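Local coordinates for endo-beta-1,4-mannanase (Alicyclobacillus acidocaldarius, PDB 4CD8), which probably hydrolyses internal beta-1,4-mannosidic linkages in mannans, as an endo-acting glycoside hydrolase of family GH113 with a TIM-barrel fold, at residues A[118-121]-A[122-126]; A[128-131]-A[132-136]; A[259-262]-A[263-267]; A[190-193]-A[194-197]. One frame throughout, in Å; residues are numbered along the deposited sequence.

Interaction 1 of 4, residues A[118-121]-A[122-126]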
# COMPACT_ATOMS: atom_id res chain seq x y z
N GLU A 118 -24.74 -13.44 -5.94
CA GLU A 118 -23.60 -13.28 -5.04
C GLU A 118 -22.40 -13.94 -5.71
O GLU A 118 -22.03 -15.07 -5.36
CB GLU A 118 -23.86 -13.88 -3.65
CG GLU A 118 -24.90 -13.08 -2.87
CD GLU A 118 -25.11 -13.52 -1.42
OE1 GLU A 118 -24.40 -14.42 -0.92
OE2 GLU A 118 -26.01 -12.93 -0.77
N SER A 119 -21.82 -13.25 -6.69
CA SER A 119 -20.83 -13.84 -7.59
C SER A 119 -19.54 -13.03 -7.69
O SER A 119 -19.55 -11.82 -7.43
CB SER A 119 -21.42 -13.92 -9.00
OG SER A 119 -21.62 -12.63 -9.52
N TRP A 120 -18.48 -13.69 -8.16
CA TRP A 120 -17.25 -13.00 -8.47
C TRP A 120 -17.49 -11.94 -9.54
O TRP A 120 -16.98 -10.83 -9.44
CB TRP A 120 -16.19 -14.00 -8.90
CG TRP A 120 -15.55 -14.64 -7.73
CD1 TRP A 120 -15.72 -15.92 -7.30
CD2 TRP A 120 -14.60 -14.04 -6.87
NE1 TRP A 120 -14.95 -16.14 -6.18
CE2 TRP A 120 -14.24 -15.00 -5.90
CE3 TRP A 120 -14.05 -12.75 -6.80
CZ2 TRP A 120 -13.31 -14.72 -4.89
CZ3 TRP A 120 -13.16 -12.47 -5.79
CH2 TRP A 120 -12.77 -13.45 -4.87
N GLU A 121 -18.33 -12.26 -10.53
CA GLU A 121 -18.66 -11.29 -11.57
C GLU A 121 -19.24 -10.02 -10.98
O GLU A 121 -18.86 -8.90 -11.28
CB GLU A 121 -19.65 -11.87 -12.57
CG GLU A 121 -19.94 -10.93 -13.73
CD GLU A 121 -20.83 -11.51 -14.80
OE1 GLU A 121 -21.27 -12.68 -14.74
OE2 GLU A 121 -21.05 -10.75 -15.77
N ALA A 122 -20.20 -10.21 -10.07
CA ALA A 122 -20.82 -9.06 -9.47
C ALA A 122 -19.84 -8.25 -8.61
O ALA A 122 -19.87 -7.02 -8.62
CB ALA A 122 -22.01 -9.48 -8.65
N TRP A 123 -19.00 -8.94 -7.84
CA TRP A 123 -18.03 -8.24 -7.01
C TRP A 123 -17.05 -7.47 -7.89
O TRP A 123 -16.77 -6.31 -7.62
CB TRP A 123 -17.28 -9.19 -6.09
CG TRP A 123 -16.27 -8.46 -5.26
CD1 TRP A 123 -16.50 -7.73 -4.11
CD2 TRP A 123 -14.89 -8.23 -5.61
NE1 TRP A 123 -15.34 -7.12 -3.70
CE2 TRP A 123 -14.34 -7.43 -4.59
CE3 TRP A 123 -14.06 -8.66 -6.66
CZ2 TRP A 123 -13.02 -7.02 -4.61
CZ3 TRP A 123 -12.72 -8.28 -6.66
CH2 TRP A 123 -12.22 -7.47 -5.64
N PHE A 124 -16.57 -8.11 -8.96
CA PHE A 124 -15.68 -7.40 -9.84
C PHE A 124 -16.34 -6.20 -10.52
O PHE A 124 -15.67 -5.21 -10.81
CB PHE A 124 -15.08 -8.34 -10.88
CG PHE A 124 -13.76 -8.93 -10.48
CD1 PHE A 124 -12.58 -8.23 -10.65
CD2 PHE A 124 -13.69 -10.19 -9.94
CE1 PHE A 124 -11.38 -8.77 -10.28
CE2 PHE A 124 -12.48 -10.74 -9.57
CZ PHE A 124 -11.32 -10.03 -9.75
N GLY A 125 -17.66 -6.28 -10.76
CA GLY A 125 -18.38 -5.12 -11.27
C GLY A 125 -18.32 -3.96 -10.29
O GLY A 125 -18.03 -2.84 -10.63
N SER A 126 -18.61 -4.26 -9.02
CA SER A 126 -18.56 -3.22 -8.00
C SER A 126 -17.15 -2.68 -7.83
O SER A 126 -16.95 -1.48 -7.71
CB SER A 126 -18.97 -3.79 -6.65
OG SER A 126 -20.30 -4.26 -6.67
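Trp120 turns the edge of its indole toward the face of the Trp123 indole. The two side chains lie side by side and point the same way, but their planes stand at 84°. The six-membered rings are 5.9 Å apart between centroids, an offset edge-to-face pair. Trp120 CZ3 touches Trp123 CE3 at 4.0 Å. On the next residue, Phe124 CE2 comes within 3.8 Å of Trp120 CE3. Trp123 CG is anti to its backbone N (chi1 179°), while Trp120 CG is anti to its carbonyl carbon, and this brings the indoles together one turn apart. The helix starts here. Ser119 is its N-cap: OG accepts from Ala122 N at 2.9 Å, and Ser119 O accepts from Trp123 N. Ser119 OG also bonds to the carbonyl of Gly114. An alanine here would lack the hydroxyl and is likely to leave Ala122 N without its capping acceptor and take one partner from Gly114 O. The aromatic cluster goes on beyond the two segments. Phe109 meets both indoles, His158 stacks on Trp120, and Trp162 of helix 159-172 meets Phe124 edge-to-face. Trp123 rests on Ile63 of strand 63-64, so the first turns of helix 120-140 touch both helix 159-172 and strand 63-64.

Interaction 2 of 4, residues A[128-131]-A[132-136]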
# COMPACT_ATOMS: atom_id res chain seq x y z
N SER A 128 -14.57 -2.85 -10.02
CA SER A 128 -14.10 -2.17 -11.24
C SER A 128 -14.71 -0.76 -11.30
O SER A 128 -14.05 0.22 -11.62
CB SER A 128 -14.44 -2.99 -12.46
OG SER A 128 -14.07 -2.28 -13.59
N ASP A 129 -15.96 -0.64 -10.82
CA ASP A 129 -16.61 0.64 -10.74
C ASP A 129 -15.80 1.57 -9.78
O ASP A 129 -15.54 2.73 -10.04
CB ASP A 129 -18.05 0.40 -10.27
CG ASP A 129 -19.03 0.19 -11.40
OD1 ASP A 129 -18.64 0.15 -12.58
OD2 ASP A 129 -20.23 0.02 -11.10
N MET A 130 -15.45 1.03 -8.62
CA MET A 130 -14.68 1.77 -7.68
C MET A 130 -13.28 2.16 -8.21
O MET A 130 -12.90 3.31 -8.08
CB MET A 130 -14.52 0.93 -6.43
CG MET A 130 -13.82 1.64 -5.30
SD MET A 130 -13.63 0.75 -3.78
CE MET A 130 -12.23 -0.29 -4.04
N MET A 131 -12.55 1.20 -8.78
CA MET A 131 -11.21 1.49 -9.29
C MET A 131 -11.24 2.48 -10.44
O MET A 131 -10.39 3.37 -10.52
CB MET A 131 -10.50 0.22 -9.77
CG MET A 131 -10.16 -0.79 -8.69
SD MET A 131 -9.06 -0.10 -7.46
CE MET A 131 -10.26 0.17 -6.34
N ALA A 132 -12.22 2.33 -11.34
CA ALA A 132 -12.37 3.28 -12.46
C ALA A 132 -12.60 4.70 -11.95
O ALA A 132 -12.03 5.66 -12.44
CB ALA A 132 -13.51 2.83 -13.32
N HIS A 133 -13.45 4.81 -10.92
CA HIS A 133 -13.74 6.11 -10.33
C HIS A 133 -12.48 6.74 -9.78
O HIS A 133 -12.22 7.92 -10.02
CB HIS A 133 -14.79 6.00 -9.20
CG HIS A 133 -14.98 7.28 -8.46
ND1 HIS A 133 -15.81 8.28 -8.92
CD2 HIS A 133 -14.41 7.76 -7.33
CE1 HIS A 133 -15.75 9.31 -8.09
NE2 HIS A 133 -14.91 9.02 -7.12
N TYR A 134 -11.70 5.97 -9.00
CA TYR A 134 -10.51 6.53 -8.39
C TYR A 134 -9.34 6.68 -9.34
O TYR A 134 -8.56 7.58 -9.13
CB TYR A 134 -10.15 5.84 -7.07
CG TYR A 134 -11.19 6.13 -6.00
CD1 TYR A 134 -11.37 7.40 -5.50
CD2 TYR A 134 -12.03 5.12 -5.53
CE1 TYR A 134 -12.32 7.68 -4.51
CE2 TYR A 134 -12.96 5.38 -4.55
CZ TYR A 134 -13.12 6.67 -4.08
OH TYR A 134 -14.06 6.92 -3.12
N ALA A 135 -9.33 5.89 -10.40
CA ALA A 135 -8.30 6.04 -11.44
C ALA A 135 -8.48 7.39 -12.13
O ALA A 135 -7.50 8.10 -12.39
CB ALA A 135 -8.38 4.91 -12.47
N HIS A 136 -9.75 7.76 -12.33
CA HIS A 136 -10.10 9.05 -12.92
C HIS A 136 -9.71 10.20 -12.01
O HIS A 136 -9.16 11.19 -12.44
CB HIS A 136 -11.61 9.08 -13.26
CG HIS A 136 -12.11 10.40 -13.74
ND1 HIS A 136 -11.74 10.92 -14.95
CD2 HIS A 136 -13.02 11.27 -13.22
CE1 HIS A 136 -12.37 12.07 -15.15
NE2 HIS A 136 -13.16 12.30 -14.12
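Met130 O accepts from Tyr134 N at 3.1 Å, one of four successive i to i+4 backbone bonds that carry helix 120-140 through residues 128-136. The others run from Ala132 N to Ser128 O, from His133 N to Asp129 O and from Ala135 N to Met131 O. The side chains of Met130 and Tyr134 meet on the same flank as their backbone bond. Met130 CG lies in the plane of the phenol ring, at its edge, 3.9 Å from Tyr134 CE2. Met130 CG is anti to the backbone N (chi1 -175°), which sets it at the ring edge; SD and CE then run on away from the phenol. Tyr134 CD2 also sits 3.2 Å from Met130 O, close to the carbonyl that its own N-H uses. One face of the phenol ring takes His133: its CD2 stands 3.4 Å above the plane, over the ring centre. In return, Tyr134 CD2 lies at the imidazole edge, in its plane. The polar end of His133 leads away from the contact, where NE2 is hydrogen-bonded to Asp73.

This is one of the outer helices of the TIM barrel. Met130 touches Val96 of strand 89-98, and Met131, bent at chi2 and chi3, reaches Phe146 of strand 145-150 together with Tyr134 and also touches Val169 of helix 159-172. Arg168 of that helix forms a salt bridge with Asp129 OD1 and a hydrogen bond with Ser128 OG. Ala132 CB rests against Ser128 O at 3.2 Å.

Interaction 3 of 4, residues A[259-262]-A[263-267]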
# COMPACT_ATOMS: atom_id res chain seq x y z
N ALA A 259 13.24 -1.09 14.92
CA ALA A 259 14.54 -0.79 14.31
C ALA A 259 15.22 -2.05 13.76
O ALA A 259 15.75 -2.03 12.63
CB ALA A 259 15.45 -0.08 15.30
N ARG A 260 15.18 -3.15 14.54
CA ARG A 260 15.78 -4.43 14.14
C ARG A 260 15.14 -4.92 12.84
O ARG A 260 15.83 -5.41 11.95
CB ARG A 260 15.67 -5.52 15.23
CG ARG A 260 16.59 -5.33 16.43
CD ARG A 260 16.46 -6.47 17.46
NE ARG A 260 15.26 -6.41 18.32
CZ ARG A 260 15.16 -5.76 19.49
NH1 ARG A 260 16.17 -5.04 19.98
NH2 ARG A 260 14.02 -5.80 20.17
N PHE A 261 13.82 -4.77 12.71
CA PHE A 261 13.15 -5.14 11.45
C PHE A 261 13.73 -4.34 10.29
O PHE A 261 14.07 -4.93 9.25
CB PHE A 261 11.66 -4.92 11.53
CG PHE A 261 10.97 -5.12 10.22
CD1 PHE A 261 10.57 -6.38 9.83
CD2 PHE A 261 10.76 -4.05 9.35
CE1 PHE A 261 9.95 -6.57 8.60
CE2 PHE A 261 10.16 -4.24 8.12
CZ PHE A 261 9.74 -5.50 7.74
N TYR A 262 13.81 -3.01 10.44
CA TYR A 262 14.31 -2.16 9.32
C TYR A 262 15.77 -2.48 9.00
O TYR A 262 16.15 -2.62 7.82
CB TYR A 262 14.12 -0.66 9.64
CG TYR A 262 12.72 -0.17 9.28
CD1 TYR A 262 12.42 0.27 7.99
CD2 TYR A 262 11.70 -0.17 10.21
CE1 TYR A 262 11.15 0.70 7.66
CE2 TYR A 262 10.42 0.24 9.91
CZ TYR A 262 10.14 0.67 8.63
OH TYR A 262 8.89 1.09 8.32
N GLU A 263 16.59 -2.67 10.03
CA GLU A 263 18.00 -3.09 9.80
C GLU A 263 18.07 -4.38 8.99
O GLU A 263 18.84 -4.46 7.98
CB GLU A 263 18.77 -3.19 11.12
CG GLU A 263 18.97 -1.85 11.79
CD GLU A 263 20.08 -0.98 11.19
OE1 GLU A 263 20.55 -1.24 10.07
OE2 GLU A 263 20.49 -0.01 11.86
N ALA A 264 17.25 -5.37 9.35
CA ALA A 264 17.29 -6.67 8.66
C ALA A 264 16.86 -6.56 7.21
O ALA A 264 17.46 -7.19 6.32
CB ALA A 264 16.43 -7.70 9.38
N MET A 265 15.81 -5.78 6.97
CA MET A 265 15.32 -5.56 5.64
C MET A 265 16.37 -4.86 4.77
O MET A 265 16.70 -5.36 3.68
CB MET A 265 14.03 -4.75 5.68
CG MET A 265 13.59 -4.33 4.30
SD MET A 265 12.08 -3.40 4.38
CE MET A 265 12.67 -1.81 4.90
N PHE A 266 16.90 -3.74 5.24
CA PHE A 266 17.93 -3.02 4.47
C PHE A 266 19.18 -3.87 4.27
O PHE A 266 19.74 -3.86 3.16
CB PHE A 266 18.29 -1.69 5.11
CG PHE A 266 17.16 -0.67 5.08
CD1 PHE A 266 16.47 -0.38 3.91
CD2 PHE A 266 16.79 0.00 6.22
CE1 PHE A 266 15.46 0.57 3.89
CE2 PHE A 266 15.79 0.95 6.20
CZ PHE A 266 15.11 1.23 5.04
N ALA A 267 19.57 -4.66 5.27
CA ALA A 267 20.76 -5.51 5.10
C ALA A 267 20.54 -6.56 4.03
O ALA A 267 21.48 -6.90 3.27
CB ALA A 267 21.15 -6.19 6.41
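CD1 of Tyr262 is where two side chains of the next turn come closest to its ring. Met265 CE lies 3.7 Å from it and Phe266 CE2 lies 3.9 Å from it. The Phe266 atom comes at the edge of the phenol ring, near its plane. All three side chains point the same way from helix 255-268, one of the outer helices of the TIM barrel. Met265 takes part in a second pairing. Its SD is 5.3 Å from the centroid of the Phe261 ring, 53° off the ring normal, an oblique Met-aromatic contact. Met265 CG is anti to the backbone N (chi1 172°), and the bend at chi3 carries the methyl round to Tyr262 while the sulfur stays near Phe261. The same methyl lies over a face of Phe266, toward the rim of that ring. The four side chains form a compact cluster, with Met265 in contact with the other three. A serine in place of Phe266 would remove the ring, and the Met265 methyl and the Tyr262 edge would probably be left with a gap beside them.

The cluster faces its neighbours in the fold. Phe261 and Met265 touch Val232 of strand 227-232. Tyr262 packs on Leu280 of strand 275-283 and on Val310 of helix 305-317, and Phe266 meets Tyr278 edge-to-face. On the outer flank, Arg260 forms a salt bridge with Glu257. Backbone bonds of the i to i+4 kind run beneath all these groups. In one of them Phe266 N donates to Tyr262 O at an N-H...O angle of 176°, and Phe266 CD2 sits only 3.1 Å from that same oxygen.

Interaction 4 of 4, residues A[190-193]-A[194-197]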
# COMPACT_ATOMS: atom_id res chain seq x y z
N ARG A 190 -0.66 -14.15 -11.90
CA ARG A 190 -0.53 -14.49 -13.30
C ARG A 190 -0.80 -13.35 -14.27
O ARG A 190 -0.74 -13.57 -15.49
CB ARG A 190 -1.43 -15.69 -13.63
CG ARG A 190 -1.17 -16.94 -12.82
CD ARG A 190 0.21 -17.51 -13.00
NE ARG A 190 0.45 -17.95 -14.38
CZ ARG A 190 0.18 -19.19 -14.81
NH1 ARG A 190 -0.36 -20.09 -13.98
NH2 ARG A 190 0.44 -19.54 -16.08
N PHE A 191 -1.06 -12.15 -13.76
CA PHE A 191 -1.37 -11.00 -14.61
C PHE A 191 -0.37 -9.84 -14.45
O PHE A 191 -0.70 -8.70 -14.75
CB PHE A 191 -2.83 -10.57 -14.42
CG PHE A 191 -3.20 -10.28 -12.98
CD1 PHE A 191 -2.96 -9.04 -12.43
CD2 PHE A 191 -3.84 -11.25 -12.21
CE1 PHE A 191 -3.32 -8.74 -11.12
CE2 PHE A 191 -4.22 -10.96 -10.87
CZ PHE A 191 -3.93 -9.72 -10.34
N TRP A 192 0.88 -10.13 -14.03
CA TRP A 192 1.87 -9.07 -13.89
C TRP A 192 2.15 -8.34 -15.21
O TRP A 192 2.52 -7.19 -15.20
CB TRP A 192 3.20 -9.57 -13.32
CG TRP A 192 3.20 -10.01 -11.87
CD1 TRP A 192 3.65 -11.19 -11.42
CD2 TRP A 192 2.74 -9.26 -10.70
NE1 TRP A 192 3.55 -11.23 -10.02
CE2 TRP A 192 3.01 -10.06 -9.58
CE3 TRP A 192 2.22 -7.99 -10.51
CZ2 TRP A 192 2.69 -9.66 -8.29
CZ3 TRP A 192 1.88 -7.59 -9.24
CH2 TRP A 192 2.12 -8.42 -8.13
N ASP A 193 2.00 -9.04 -16.33
CA ASP A 193 2.16 -8.36 -17.61
C ASP A 193 1.20 -7.20 -17.85
O ASP A 193 1.47 -6.31 -18.67
CB ASP A 193 2.03 -9.38 -18.75
CG ASP A 193 0.68 -10.05 -18.77
OD1 ASP A 193 0.40 -10.86 -17.87
OD2 ASP A 193 -0.16 -9.75 -19.62
N ALA A 194 0.09 -7.14 -17.13
CA ALA A 194 -0.89 -6.10 -17.29
C ALA A 194 -0.60 -4.87 -16.49
O ALA A 194 -1.28 -3.89 -16.63
CB ALA A 194 -2.30 -6.63 -16.97
N VAL A 195 0.42 -4.92 -15.63
CA VAL A 195 0.80 -3.76 -14.87
C VAL A 195 2.21 -3.29 -15.18
O VAL A 195 2.96 -3.97 -15.83
CB VAL A 195 0.59 -3.95 -13.35
CG1 VAL A 195 -0.86 -4.36 -13.07
CG2 VAL A 195 1.56 -4.97 -12.80
N ASP A 196 2.53 -2.07 -14.77
CA ASP A 196 3.88 -1.51 -15.02
C ASP A 196 4.94 -1.94 -14.05
O ASP A 196 6.12 -2.02 -14.36
CB ASP A 196 3.79 0.01 -15.07
CG ASP A 196 2.75 0.48 -16.08
OD1 ASP A 196 2.73 -0.07 -17.20
OD2 ASP A 196 1.96 1.38 -15.80
N LEU A 197 4.51 -2.12 -12.80
CA LEU A 197 5.40 -2.45 -11.69
C LEU A 197 4.80 -3.55 -10.85
O LEU A 197 3.61 -3.51 -10.53
CB LEU A 197 5.62 -1.24 -10.76
CG LEU A 197 6.23 -0.01 -11.42
CD1 LEU A 197 5.86 1.26 -10.66
CD2 LEU A 197 7.74 -0.20 -11.49
O HOH W 1 1.28 -3.56 -18.79
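Val195 CG2 lies at the edge of the Trp192 indole, in its plane, 3.8 Å from CE3. The ring pairs of this loop are completed from outside it: His223 meets Trp192 edge-to-face, Trp162 stacks on Phe191, and Tyr179 meets Phe191 edge-to-face. The Trp192 and Val195 side chains cross at an angle. Val195 CG1 is anti to the carbonyl carbon (chi1 -55°), and this leaves CG2 between the backbone N and the carbonyl carbon, on the side of the indole. CG2 also approaches Trp192 O at 3.4 Å.

The backbone makes a short 3-10 turn just before strand 197-201 of the TIM barrel. Ala194 N donates to Phe191 O at 3.0 Å, and Val195 N donates to Trp192 O at 3.1 Å. Both are i to i+3 bonds, and in both the donor stands well above the carbonyl plane, 60° out of it at Trp192 O. Ala194 CB is tucked against Phe191 O at 3.4 Å. A water lies 2.8 Å from Asp193 O, with a weak second link to Val195 O.

Trp192 NE1 donates to the carbonyl of Glu186, which helps fix the rotation of the indole. Helix 159-172 receives both apolar contacts, from Phe191 on Trp162 and Ala194 on Ile166, and polar ones, since Asp193 forms a salt bridge with Arg163 and Ala194 O accepts from Arg170. The negative charge of Asp193 is thus probably balanced by its arginine partner.

How the interactions relate
Along the chain the order is interaction 1, interaction 2, interaction 4, interaction 3. Interactions 1 and 2 follow one another on helix 120-140, with centres 15 Å apart. Interaction 4 lies in the loop between strands 176-182 and 197-201, its centre 22 Å from that of interaction 1, with nearest atoms about 7 Å apart. Helix 159-172 links these three, touched by side chains of each; Trp162 meets a ring in both interactions 1 and 4. Interaction 3, on helix 255-268, lies on the opposite side of the chain's centre from interactions 1 and 2, about 40 Å from interaction 1 between centres. Three contacts thus lie on outer helices of one TIM barrel, around the ligand pocket.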